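Flavin-dependent monooxygenase, oxygenase subunit HsaA (Mycobacterium tuberculosis, PDB 3AFF) probably hydroxylates the phenolic ring of the cholesterol-derived secosteroid 3-HSA, using reduced flavin and molecular oxygen, as the oxygenase component of a two-component monooxygenase. Local coordinates at residues E70-L75 against I241-V246; Y253-E258 against E352-R357; A284-D289 against D338-A343; I290-R295 against T330-A335. One frame throughout, in Å; residues are numbered along the deposited sequence. Where two conformers were deposited one is given.

Contact 1 (E70-L75 against I241-V246)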
# COMPACT_ATOMS: atom_id res chain seq x y z
N GLU A 70 -4.37 34.52 -20.99
CA GLU A 70 -5.72 34.77 -20.46
C GLU A 70 -6.70 35.28 -21.50
O GLU A 70 -7.82 34.80 -21.61
CB GLU A 70 -5.64 35.77 -19.25
CG GLU A 70 -6.98 36.33 -18.82
CD GLU A 70 -7.91 35.25 -18.23
OE1 GLU A 70 -9.17 35.48 -18.24
OE2 GLU A 70 -7.35 34.17 -17.82
N ALA A 71 -6.26 36.28 -22.26
CA ALA A 71 -6.95 36.71 -23.47
C ALA A 71 -7.36 35.59 -24.42
O ALA A 71 -8.52 35.56 -24.91
CB ALA A 71 -6.04 37.78 -24.21
N THR A 72 -6.44 34.68 -24.74
CA THR A 72 -6.79 33.55 -25.61
C THR A 72 -7.77 32.56 -24.97
O THR A 72 -8.57 31.92 -25.66
CB THR A 72 -5.52 32.77 -26.10
OG1 THR A 72 -4.95 32.02 -25.02
CG2 THR A 72 -4.45 33.79 -26.63
N ARG A 73 -7.63 32.37 -23.66
CA ARG A 73 -8.55 31.50 -22.87
C ARG A 73 -9.99 32.03 -22.98
O ARG A 73 -10.92 31.27 -23.31
CB ARG A 73 -8.10 31.44 -21.39
CG ARG A 73 -8.88 30.33 -20.55
CD ARG A 73 -8.81 30.54 -19.02
NE ARG A 73 -9.34 31.84 -18.60
CZ ARG A 73 -10.64 32.13 -18.55
NH1 ARG A 73 -11.55 31.22 -18.80
NH2 ARG A 73 -11.06 33.33 -18.19
N ARG A 74 -10.17 33.33 -22.75
CA ARG A 74 -11.49 34.00 -22.94
C ARG A 74 -12.05 33.84 -24.33
O ARG A 74 -13.21 33.41 -24.50
CB ARG A 74 -11.43 35.50 -22.61
CG ARG A 74 -10.85 35.80 -21.28
CD ARG A 74 -10.97 37.34 -20.92
NE ARG A 74 -10.33 37.58 -19.63
CZ ARG A 74 -10.29 38.75 -18.99
NH1 ARG A 74 -10.87 39.83 -19.49
NH2 ARG A 74 -9.63 38.83 -17.85
N LEU A 75 -11.25 34.17 -25.34
CA LEU A 75 -11.68 33.94 -26.71
C LEU A 75 -12.09 32.53 -26.99
O LEU A 75 -13.07 32.30 -27.69
CB LEU A 75 -10.60 34.37 -27.73
CG LEU A 75 -10.32 35.88 -27.74
CD1 LEU A 75 -8.93 36.29 -28.45
CD2 LEU A 75 -11.51 36.63 -28.30
N ILE A 241 -0.91 26.67 -27.62
CA ILE A 241 -1.89 25.61 -27.93
C ILE A 241 -2.73 25.21 -26.67
O ILE A 241 -3.95 25.12 -26.75
CB ILE A 241 -1.04 24.33 -28.49
CG1 ILE A 241 -0.57 24.61 -29.89
CG2 ILE A 241 -1.83 23.03 -28.59
CD1 ILE A 241 -1.32 25.70 -30.58
N SER A 242 -2.05 24.99 -25.55
CA SER A 242 -2.70 24.52 -24.35
C SER A 242 -3.67 25.56 -23.77
O SER A 242 -4.74 25.16 -23.27
CB SER A 242 -1.70 24.13 -23.30
OG SER A 242 -0.85 23.08 -23.79
N ALA A 243 -3.30 26.85 -23.79
CA ALA A 243 -4.22 27.85 -23.30
C ALA A 243 -5.60 27.91 -23.96
O ALA A 243 -6.62 27.94 -23.25
CB ALA A 243 -3.59 29.17 -23.18
N PRO A 244 -5.69 27.99 -25.31
CA PRO A 244 -7.02 27.97 -25.84
C PRO A 244 -7.75 26.62 -25.66
O PRO A 244 -8.98 26.60 -25.61
CB PRO A 244 -6.79 28.33 -27.32
CG PRO A 244 -5.43 27.87 -27.59
CD PRO A 244 -4.71 28.26 -26.37
N ILE A 245 -7.01 25.51 -25.57
CA ILE A 245 -7.66 24.21 -25.30
C ILE A 245 -8.28 24.32 -23.91
O ILE A 245 -9.42 23.91 -23.71
CB ILE A 245 -6.66 23.01 -25.39
CG1 ILE A 245 -6.31 22.72 -26.88
CG2 ILE A 245 -7.22 21.76 -24.75
CD1 ILE A 245 -5.07 21.89 -27.01
N VAL A 246 -7.52 24.82 -22.94
CA VAL A 246 -8.15 25.04 -21.64
C VAL A 246 -9.42 25.94 -21.70
O VAL A 246 -10.46 25.53 -21.20
CB VAL A 246 -7.19 25.47 -20.55
CG1 VAL A 246 -7.96 25.46 -19.19
CG2 VAL A 246 -6.01 24.48 -20.45
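Thr72 overlaps the methyl of Ala243 and the ring of Pro244, where helix 65-76 of the acyl-CoA dehydrogenase-type N-terminal domain lies across helix 233-259 of the C-terminal helical bundle. The short segments run in roughly the same direction, 39° apart, and their axes approach to 7.5 Å. The backbones come close, Arg73 CA to Pro244 CA being 4.9 Å, with Thr72, Ala243 and Pro244 filling the interface. Thr72 OG1 stands between its own backbone N and carbonyl carbon (chi1 72°), which turns it back to the Phe69 carbonyl oxygen for a hydrogen bond and leaves it 3.7 Å from Ala243 CB. The hydroxyl therefore meets the other helix by packing alone. Pro244, which cannot donate a bond to the preceding turn, kinks its helix here, and its side chain lies about 4 Å from that of Trp84, a probable FMN-binding residue. Arg73 lies along the edge of the contact, cation-pi partner to Tyr250, further along helix 233-259, and to Trp294; its guanidinium grips Glu70 side-on. Glu70 OE1 accepts two salt-bridging hydrogen bonds, from Arg73 NH2 on its syn side and, through its anti lone pair, from Arg74 NE at 2.8 Å and a nearly straight 174°.

Contact 2 (Y253-E258 against E352-R357)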
# COMPACT_ATOMS: atom_id res chain seq x y z
N TYR A 253 -18.16 23.85 -20.34
CA TYR A 253 -18.84 24.02 -19.05
C TYR A 253 -20.03 25.00 -19.10
O TYR A 253 -21.13 24.66 -18.63
CB TYR A 253 -17.89 24.38 -17.90
CG TYR A 253 -18.54 24.31 -16.53
CD1 TYR A 253 -18.75 23.09 -15.90
CD2 TYR A 253 -18.98 25.48 -15.88
CE1 TYR A 253 -19.40 23.01 -14.64
CE2 TYR A 253 -19.62 25.44 -14.62
CZ TYR A 253 -19.83 24.21 -14.00
OH TYR A 253 -20.43 24.13 -12.74
N ALA A 254 -19.80 26.19 -19.63
CA ALA A 254 -20.83 27.19 -19.73
C ALA A 254 -21.99 26.68 -20.59
O ALA A 254 -23.13 26.89 -20.26
CB ALA A 254 -20.25 28.46 -20.27
N ALA A 255 -21.69 25.96 -21.68
CA ALA A 255 -22.68 25.42 -22.58
C ALA A 255 -23.54 24.35 -21.92
O ALA A 255 -24.70 24.20 -22.27
CB ALA A 255 -22.02 24.85 -23.79
N HIS A 256 -22.95 23.60 -21.00
CA HIS A 256 -23.64 22.57 -20.28
C HIS A 256 -24.57 23.20 -19.22
O HIS A 256 -25.68 22.72 -19.01
CB HIS A 256 -22.63 21.65 -19.59
CG HIS A 256 -23.21 20.87 -18.47
ND1 HIS A 256 -23.84 19.66 -18.65
CD2 HIS A 256 -23.30 21.14 -17.15
CE1 HIS A 256 -24.27 19.21 -17.49
NE2 HIS A 256 -23.96 20.09 -16.56
N VAL A 257 -24.11 24.24 -18.54
CA VAL A 257 -24.93 24.96 -17.60
C VAL A 257 -26.14 25.60 -18.32
O VAL A 257 -27.28 25.42 -17.88
CB VAL A 257 -24.10 26.01 -16.83
CG1 VAL A 257 -24.99 26.87 -15.99
CG2 VAL A 257 -23.10 25.31 -15.96
N GLU A 258 -25.88 26.28 -19.44
CA GLU A 258 -26.91 26.97 -20.24
C GLU A 258 -28.06 26.08 -20.78
O GLU A 258 -29.21 26.54 -20.83
CB GLU A 258 -26.25 27.69 -21.42
CG GLU A 258 -27.04 28.87 -21.97
CD GLU A 258 -26.56 30.18 -21.36
OE1 GLU A 258 -25.37 30.55 -21.65
OE2 GLU A 258 -27.34 30.81 -20.60
N GLU A 352 -26.62 21.74 -33.71
CA GLU A 352 -27.01 23.06 -33.18
C GLU A 352 -26.57 23.23 -31.72
O GLU A 352 -26.81 24.29 -31.13
CB GLU A 352 -28.52 23.37 -33.33
CG GLU A 352 -29.12 23.56 -34.78
CD GLU A 352 -28.26 24.48 -35.72
OE1 GLU A 352 -27.69 25.51 -35.28
OE2 GLU A 352 -28.17 24.15 -36.94
N ALA A 353 -25.93 22.20 -31.15
CA ALA A 353 -25.56 22.20 -29.74
C ALA A 353 -24.13 22.75 -29.53
O ALA A 353 -23.17 22.19 -30.08
CB ALA A 353 -25.68 20.80 -29.20
N PRO A 354 -23.97 23.86 -28.76
CA PRO A 354 -22.63 24.44 -28.57
C PRO A 354 -21.64 23.43 -28.02
O PRO A 354 -20.45 23.54 -28.27
CB PRO A 354 -22.85 25.50 -27.50
CG PRO A 354 -24.26 25.83 -27.56
CD PRO A 354 -25.01 24.65 -28.09
N ILE A 355 -22.13 22.45 -27.27
CA ILE A 355 -21.20 21.61 -26.54
C ILE A 355 -20.47 20.59 -27.44
O ILE A 355 -19.31 20.30 -27.19
CB ILE A 355 -21.85 20.98 -25.26
CG1 ILE A 355 -20.92 19.96 -24.65
CG2 ILE A 355 -23.15 20.28 -25.60
CD1 ILE A 355 -20.08 20.54 -23.64
N GLN A 356 -21.11 20.09 -28.50
CA GLN A 356 -20.39 19.24 -29.42
C GLN A 356 -19.22 19.99 -30.12
O GLN A 356 -18.22 19.38 -30.50
CB GLN A 356 -21.30 18.44 -30.41
CG GLN A 356 -22.33 19.24 -31.24
CD GLN A 356 -21.72 20.02 -32.36
OE1 GLN A 356 -20.93 19.51 -33.14
NE2 GLN A 356 -22.10 21.30 -32.47
N ARG A 357 -19.35 21.31 -30.26
CA ARG A 357 -18.38 22.08 -30.98
C ARG A 357 -17.15 22.28 -30.15
O ARG A 357 -16.06 22.11 -30.65
CB ARG A 357 -18.94 23.43 -31.40
CG ARG A 357 -17.93 24.29 -32.17
CD ARG A 357 -18.48 25.65 -32.62
NE ARG A 357 -19.81 25.52 -33.22
CZ ARG A 357 -20.95 25.86 -32.62
NH1 ARG A 357 -20.93 26.40 -31.39
NH2 ARG A 357 -22.12 25.68 -33.26
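Ala255 points its methyl between Pro354 and Ile355, so that a single carbon on helix 233-259 packs against the first turn of helix 354-370. Ala255 CB lies 3.9 Å from Pro354 CB and 4.1 Å from Ile355 CB; the contact is purely apolar and is made by beta carbons rather than by the ends of longer chains. The backbone at the helix start turns both beta carbons to the alanine; chi1 of Ile355 (172°) only decides where its branches go, CG1 opposite the backbone N and CG2 between N and the carbonyl carbon. The pyrrolidine ring of Pro354 presents its CB to the same methyl. Gln356 folds back on its own backbone, with both chi1 (53°) and chi2 near +60°, and NE2 donates to Ala353 O at 2.8 Å, tying the side chain to a carbonyl three residues earlier. The other end of this amide, OE1, is bonded to Arg360. Asp391 of a second subunit packs on His256, and Val185 of a third on Gln356. Within the C-terminal helical bundle of the acyl-CoA dehydrogenase fold, helix 316-342 lies against both partners: Leu340 touches Tyr253 and His256, and Phe341 touches Gln356.

Contact 3 (A284-D289 against D338-A343)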
# COMPACT_ATOMS: atom_id res chain seq x y z
N ALA A 284 -18.83 15.82 -10.45
CA ALA A 284 -18.39 16.14 -9.10
C ALA A 284 -17.33 17.27 -9.36
O ALA A 284 -17.47 18.43 -8.92
CB ALA A 284 -17.84 14.92 -8.30
N GLU A 285 -16.34 16.96 -10.18
CA GLU A 285 -15.20 17.85 -10.23
C GLU A 285 -14.83 18.33 -11.62
O GLU A 285 -13.70 18.69 -11.83
CB GLU A 285 -13.99 17.21 -9.55
CG GLU A 285 -13.74 15.76 -9.93
CD GLU A 285 -14.19 14.84 -8.84
OE1 GLU A 285 -14.88 13.85 -9.18
OE2 GLU A 285 -13.88 15.11 -7.65
N ALA A 286 -15.78 18.34 -12.55
CA ALA A 286 -15.53 18.92 -13.88
C ALA A 286 -15.13 20.38 -13.72
O ALA A 286 -14.08 20.75 -14.20
CB ALA A 286 -16.73 18.76 -14.80
N ALA A 287 -15.91 21.20 -13.01
CA ALA A 287 -15.61 22.63 -12.91
C ALA A 287 -14.30 22.93 -12.19
O ALA A 287 -13.61 23.91 -12.52
CB ALA A 287 -16.78 23.38 -12.22
N SER A 288 -13.98 22.11 -11.19
CA SER A 288 -12.80 22.37 -10.40
C SER A 288 -11.56 21.74 -10.99
O SER A 288 -10.50 22.20 -10.68
CB SER A 288 -13.00 21.89 -8.97
OG SER A 288 -13.25 20.50 -8.96
N ASP A 289 -11.70 20.69 -11.82
CA ASP A 289 -10.58 20.18 -12.59
C ASP A 289 -10.15 21.20 -13.64
O ASP A 289 -8.98 21.36 -13.91
CB ASP A 289 -10.94 18.86 -13.29
CG ASP A 289 -10.99 17.67 -12.32
OD1 ASP A 289 -10.51 17.76 -11.18
OD2 ASP A 289 -11.53 16.60 -12.71
N ASP A 338 -15.23 15.73 -21.99
CA ASP A 338 -15.84 14.44 -22.23
C ASP A 338 -17.03 14.08 -21.27
O ASP A 338 -18.10 13.70 -21.75
CB ASP A 338 -14.78 13.34 -22.20
CG ASP A 338 -13.91 13.28 -23.47
OD1 ASP A 338 -14.21 13.93 -24.51
OD2 ASP A 338 -12.91 12.50 -23.42
N ARG A 339 -16.82 14.23 -19.94
CA ARG A 339 -17.92 14.04 -18.94
C ARG A 339 -19.05 15.02 -19.27
O ARG A 339 -20.20 14.64 -19.42
CB ARG A 339 -17.44 14.17 -17.47
CG ARG A 339 -16.25 13.21 -17.14
CD ARG A 339 -15.95 12.89 -15.61
NE ARG A 339 -14.77 13.67 -15.15
CZ ARG A 339 -13.52 13.20 -15.14
NH1 ARG A 339 -12.53 14.00 -14.76
NH2 ARG A 339 -13.27 11.94 -15.51
N LEU A 340 -18.72 16.27 -19.46
CA LEU A 340 -19.76 17.19 -19.83
C LEU A 340 -20.58 16.84 -21.05
O LEU A 340 -21.82 17.01 -21.04
CB LEU A 340 -19.22 18.61 -19.97
CG LEU A 340 -18.65 19.20 -18.70
CD1 LEU A 340 -18.05 20.55 -19.12
CD2 LEU A 340 -19.75 19.34 -17.65
N PHE A 341 -19.90 16.44 -22.13
CA PHE A 341 -20.53 16.08 -23.40
C PHE A 341 -21.52 14.92 -23.21
O PHE A 341 -22.54 14.81 -23.88
CB PHE A 341 -19.42 15.62 -24.35
CG PHE A 341 -19.87 15.29 -25.72
CD1 PHE A 341 -20.70 16.15 -26.41
CD2 PHE A 341 -19.42 14.15 -26.34
CE1 PHE A 341 -21.11 15.85 -27.69
CE2 PHE A 341 -19.80 13.87 -27.64
CZ PHE A 341 -20.67 14.73 -28.32
N GLU A 342 -21.17 14.04 -22.31
CA GLU A 342 -21.96 12.86 -22.02
C GLU A 342 -23.07 13.09 -21.01
O GLU A 342 -23.84 12.17 -20.77
CB GLU A 342 -21.05 11.72 -21.51
CG GLU A 342 -20.59 10.88 -22.65
CD GLU A 342 -19.36 10.01 -22.32
OE1 GLU A 342 -19.26 9.48 -21.19
OE2 GLU A 342 -18.52 9.87 -23.22
N ALA A 343 -23.13 14.29 -20.42
CA ALA A 343 -24.09 14.59 -19.38
C ALA A 343 -24.90 15.82 -19.71
O ALA A 343 -25.37 16.47 -18.82
CB ALA A 343 -23.44 14.75 -18.06
O HOH W 1 -13.81 16.18 -14.36
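Arg339 reaches from helix 316-342 toward Asp289, near the start of helix 286-309. From CB its CG leaves opposite the carbonyl carbon, beside the backbone N, and the chain continues extended to CD before bending at chi3 (-103°). That bend turns the guanidinium toward the aspartate. NE comes within 2.8 Å of the oxygen of water 1. At the tip, NH1 makes a salt bridge with Asp289 OD2, but the direct hydrogen bond is weak: NH1 to OD2 is 3.5 Å and the angle at the hydrogen is 133°. The carboxylate meets the guanidinium at its edge, with the two planes turned 70° from each other. Water 1 bridges the pair, accepting from Arg339 NH1 at 2.6 Å and donating to Asp289 OD2 at 2.8 Å, so the ion pair is partly solvent-mediated. Beside it, Leu340, next after Arg339, sets CD2 4.2 Å from Ala286 CB, about a turn before Asp289. Glu285 takes the N-cap position, and its carbonyl oxygen accepts a hydrogen bond from the backbone N of Asp289. Leu340 also packs on Ala252, so helix 233-259 is a third wall to this pair within the C-terminal bundle, while Phe341 stacks on Trp359 of helix 354-370.

Contact 4 (I290-R295 against T330-A335)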
# COMPACT_ATOMS: atom_id res chain seq x y z
N ILE A 290 -11.12 21.84 -14.27
CA ILE A 290 -10.87 22.83 -15.32
C ILE A 290 -10.13 24.03 -14.73
O ILE A 290 -9.11 24.47 -15.28
CB ILE A 290 -12.20 23.23 -15.99
CG1 ILE A 290 -12.75 22.03 -16.75
CG2 ILE A 290 -12.04 24.46 -16.84
CD1 ILE A 290 -14.09 22.22 -17.47
N ASP A 291 -10.62 24.55 -13.61
CA ASP A 291 -9.94 25.67 -12.96
C ASP A 291 -8.58 25.26 -12.41
O ASP A 291 -7.65 26.06 -12.47
CB ASP A 291 -10.80 26.39 -11.91
CG ASP A 291 -10.60 27.95 -11.93
OD1 ASP A 291 -11.05 28.62 -12.89
OD2 ASP A 291 -9.98 28.50 -10.98
N ALA A 292 -8.42 24.02 -11.92
CA ALA A 292 -7.08 23.55 -11.48
C ALA A 292 -6.09 23.43 -12.67
O ALA A 292 -4.92 23.74 -12.51
CB ALA A 292 -7.15 22.20 -10.70
N ALA A 293 -6.58 22.98 -13.83
CA ALA A 293 -5.75 22.81 -15.04
C ALA A 293 -5.24 24.20 -15.46
O ALA A 293 -4.06 24.39 -15.78
CB ALA A 293 -6.59 22.17 -16.20
N TRP A 294 -6.15 25.17 -15.44
CA TRP A 294 -5.78 26.55 -15.73
C TRP A 294 -4.75 27.18 -14.75
O TRP A 294 -3.72 27.73 -15.21
CB TRP A 294 -7.00 27.47 -15.92
CG TRP A 294 -6.55 28.92 -16.18
CD1 TRP A 294 -6.53 29.96 -15.26
CD2 TRP A 294 -5.93 29.44 -17.40
NE1 TRP A 294 -6.00 31.12 -15.86
CE2 TRP A 294 -5.63 30.83 -17.16
CE3 TRP A 294 -5.66 28.89 -18.66
CZ2 TRP A 294 -5.08 31.67 -18.16
CZ3 TRP A 294 -5.07 29.75 -19.68
CH2 TRP A 294 -4.80 31.11 -19.40
N ARG A 295 -5.02 27.13 -13.44
CA ARG A 295 -4.06 27.67 -12.45
C ARG A 295 -2.69 27.07 -12.68
O ARG A 295 -1.69 27.75 -12.58
CB ARG A 295 -4.41 27.27 -11.02
CG ARG A 295 -5.63 27.90 -10.37
CD ARG A 295 -5.77 27.27 -8.92
NE ARG A 295 -7.07 26.60 -8.79
CZ ARG A 295 -8.24 27.25 -8.70
NH1 ARG A 295 -8.27 28.59 -8.69
NH2 ARG A 295 -9.37 26.57 -8.62
N THR A 330 -4.15 19.94 -20.35
CA THR A 330 -4.94 19.70 -21.49
C THR A 330 -5.68 18.36 -21.32
O THR A 330 -6.86 18.24 -21.67
CB THR A 330 -4.04 19.80 -22.75
OG1 THR A 330 -3.63 21.17 -22.99
CG2 THR A 330 -4.78 19.37 -23.98
N GLY A 331 -5.00 17.35 -20.78
CA GLY A 331 -5.66 16.06 -20.40
C GLY A 331 -6.84 16.13 -19.42
O GLY A 331 -7.92 15.54 -19.69
N ARG A 332 -6.66 16.88 -18.33
CA ARG A 332 -7.73 17.13 -17.35
C ARG A 332 -8.92 17.85 -17.99
O ARG A 332 -10.09 17.49 -17.75
CB ARG A 332 -7.23 18.00 -16.20
CG ARG A 332 -6.26 17.34 -15.23
CD ARG A 332 -5.50 18.49 -14.46
NE ARG A 332 -6.02 19.00 -13.14
CZ ARG A 332 -6.65 18.30 -12.18
NH1 ARG A 332 -6.94 16.99 -12.31
NH2 ARG A 332 -7.01 18.93 -11.05
N SER A 333 -8.60 18.89 -18.75
CA SER A 333 -9.55 19.70 -19.47
C SER A 333 -10.37 18.90 -20.41
O SER A 333 -11.57 19.05 -20.41
CB SER A 333 -8.77 20.76 -20.29
OG SER A 333 -8.31 21.74 -19.38
N ILE A 334 -9.73 18.07 -21.24
CA ILE A 334 -10.43 17.30 -22.22
C ILE A 334 -11.30 16.23 -21.47
O ILE A 334 -12.45 15.95 -21.86
CB ILE A 334 -9.47 16.60 -23.27
CG1 ILE A 334 -9.47 17.32 -24.63
CG2 ILE A 334 -9.97 15.28 -23.70
CD1 ILE A 334 -8.23 18.21 -24.81
N ALA A 335 -10.75 15.63 -20.43
CA ALA A 335 -11.52 14.60 -19.66
C ALA A 335 -12.89 15.18 -19.19
O ALA A 335 -13.93 14.59 -19.39
CB ALA A 335 -10.72 14.17 -18.49
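Arg332 sets its CG opposite the carbonyl carbon (chi1 -71°) and then bends at chi3 (93°), which swings the guanidinium over to Ala292 on the antiparallel neighbour. Ser333 has a similar first torsion, and this brings OG alongside the methyl of Ala293. The two helices, 286-309 and 316-342, are successive members of the C-terminal helical bundle of the acyl-CoA dehydrogenase fold. Their segments run at 160° with axes 8.6 Å apart, a close spacing consistent with the alanines at the interface. Ala293, nearest in backbone to Arg332, points its CB toward the other helix; that methyl meets Ser333 OG at 3.6 Å and the aliphatic CD of Arg332 at 4.2 Å. The serine hydroxyl is not spent across the gap, for it bonds to the carbonyl oxygen of Ala329 one turn earlier in its own helix. Arg332 NH2 has a long, weak ion pair with Asp289 OD1, one turn before Ala293. Asp291 OD1 is hydrogen-bonded to Tyr250 OH of helix 233-259. Ile290 packs on the same Tyr250 and Ser333 on Val246, so helix 233-259 lies against both helices. Arg332 is packed closely at its tip, where the edge of the guanidinium, near its plane, brings NH2 to 3.3 Å from Ala292 CB.

Overall arrangement
Contact 1 closes first, joining helix 65-76 of the N-terminal domain to helix 233-259 and enclosing the strands of the mixed sheet between its ends. The other three lie in the C-terminal bundle. Contact 2 runs from the later part of helix 233-259 to the start of helix 354-370, and inside its loop contact 3 pairs helices 286-309 and 316-342. Contact 4 nests in turn within contact 3, the order expected of an antiparallel hairpin of helices, and their centres are about 10 Å apart. Nothing crosses: contact 1 is finished before the nested set opens. Trp294 and Thr330 bring contact 4 against contact 1, while Leu340 and Phe341 bring contact 3 against contact 2.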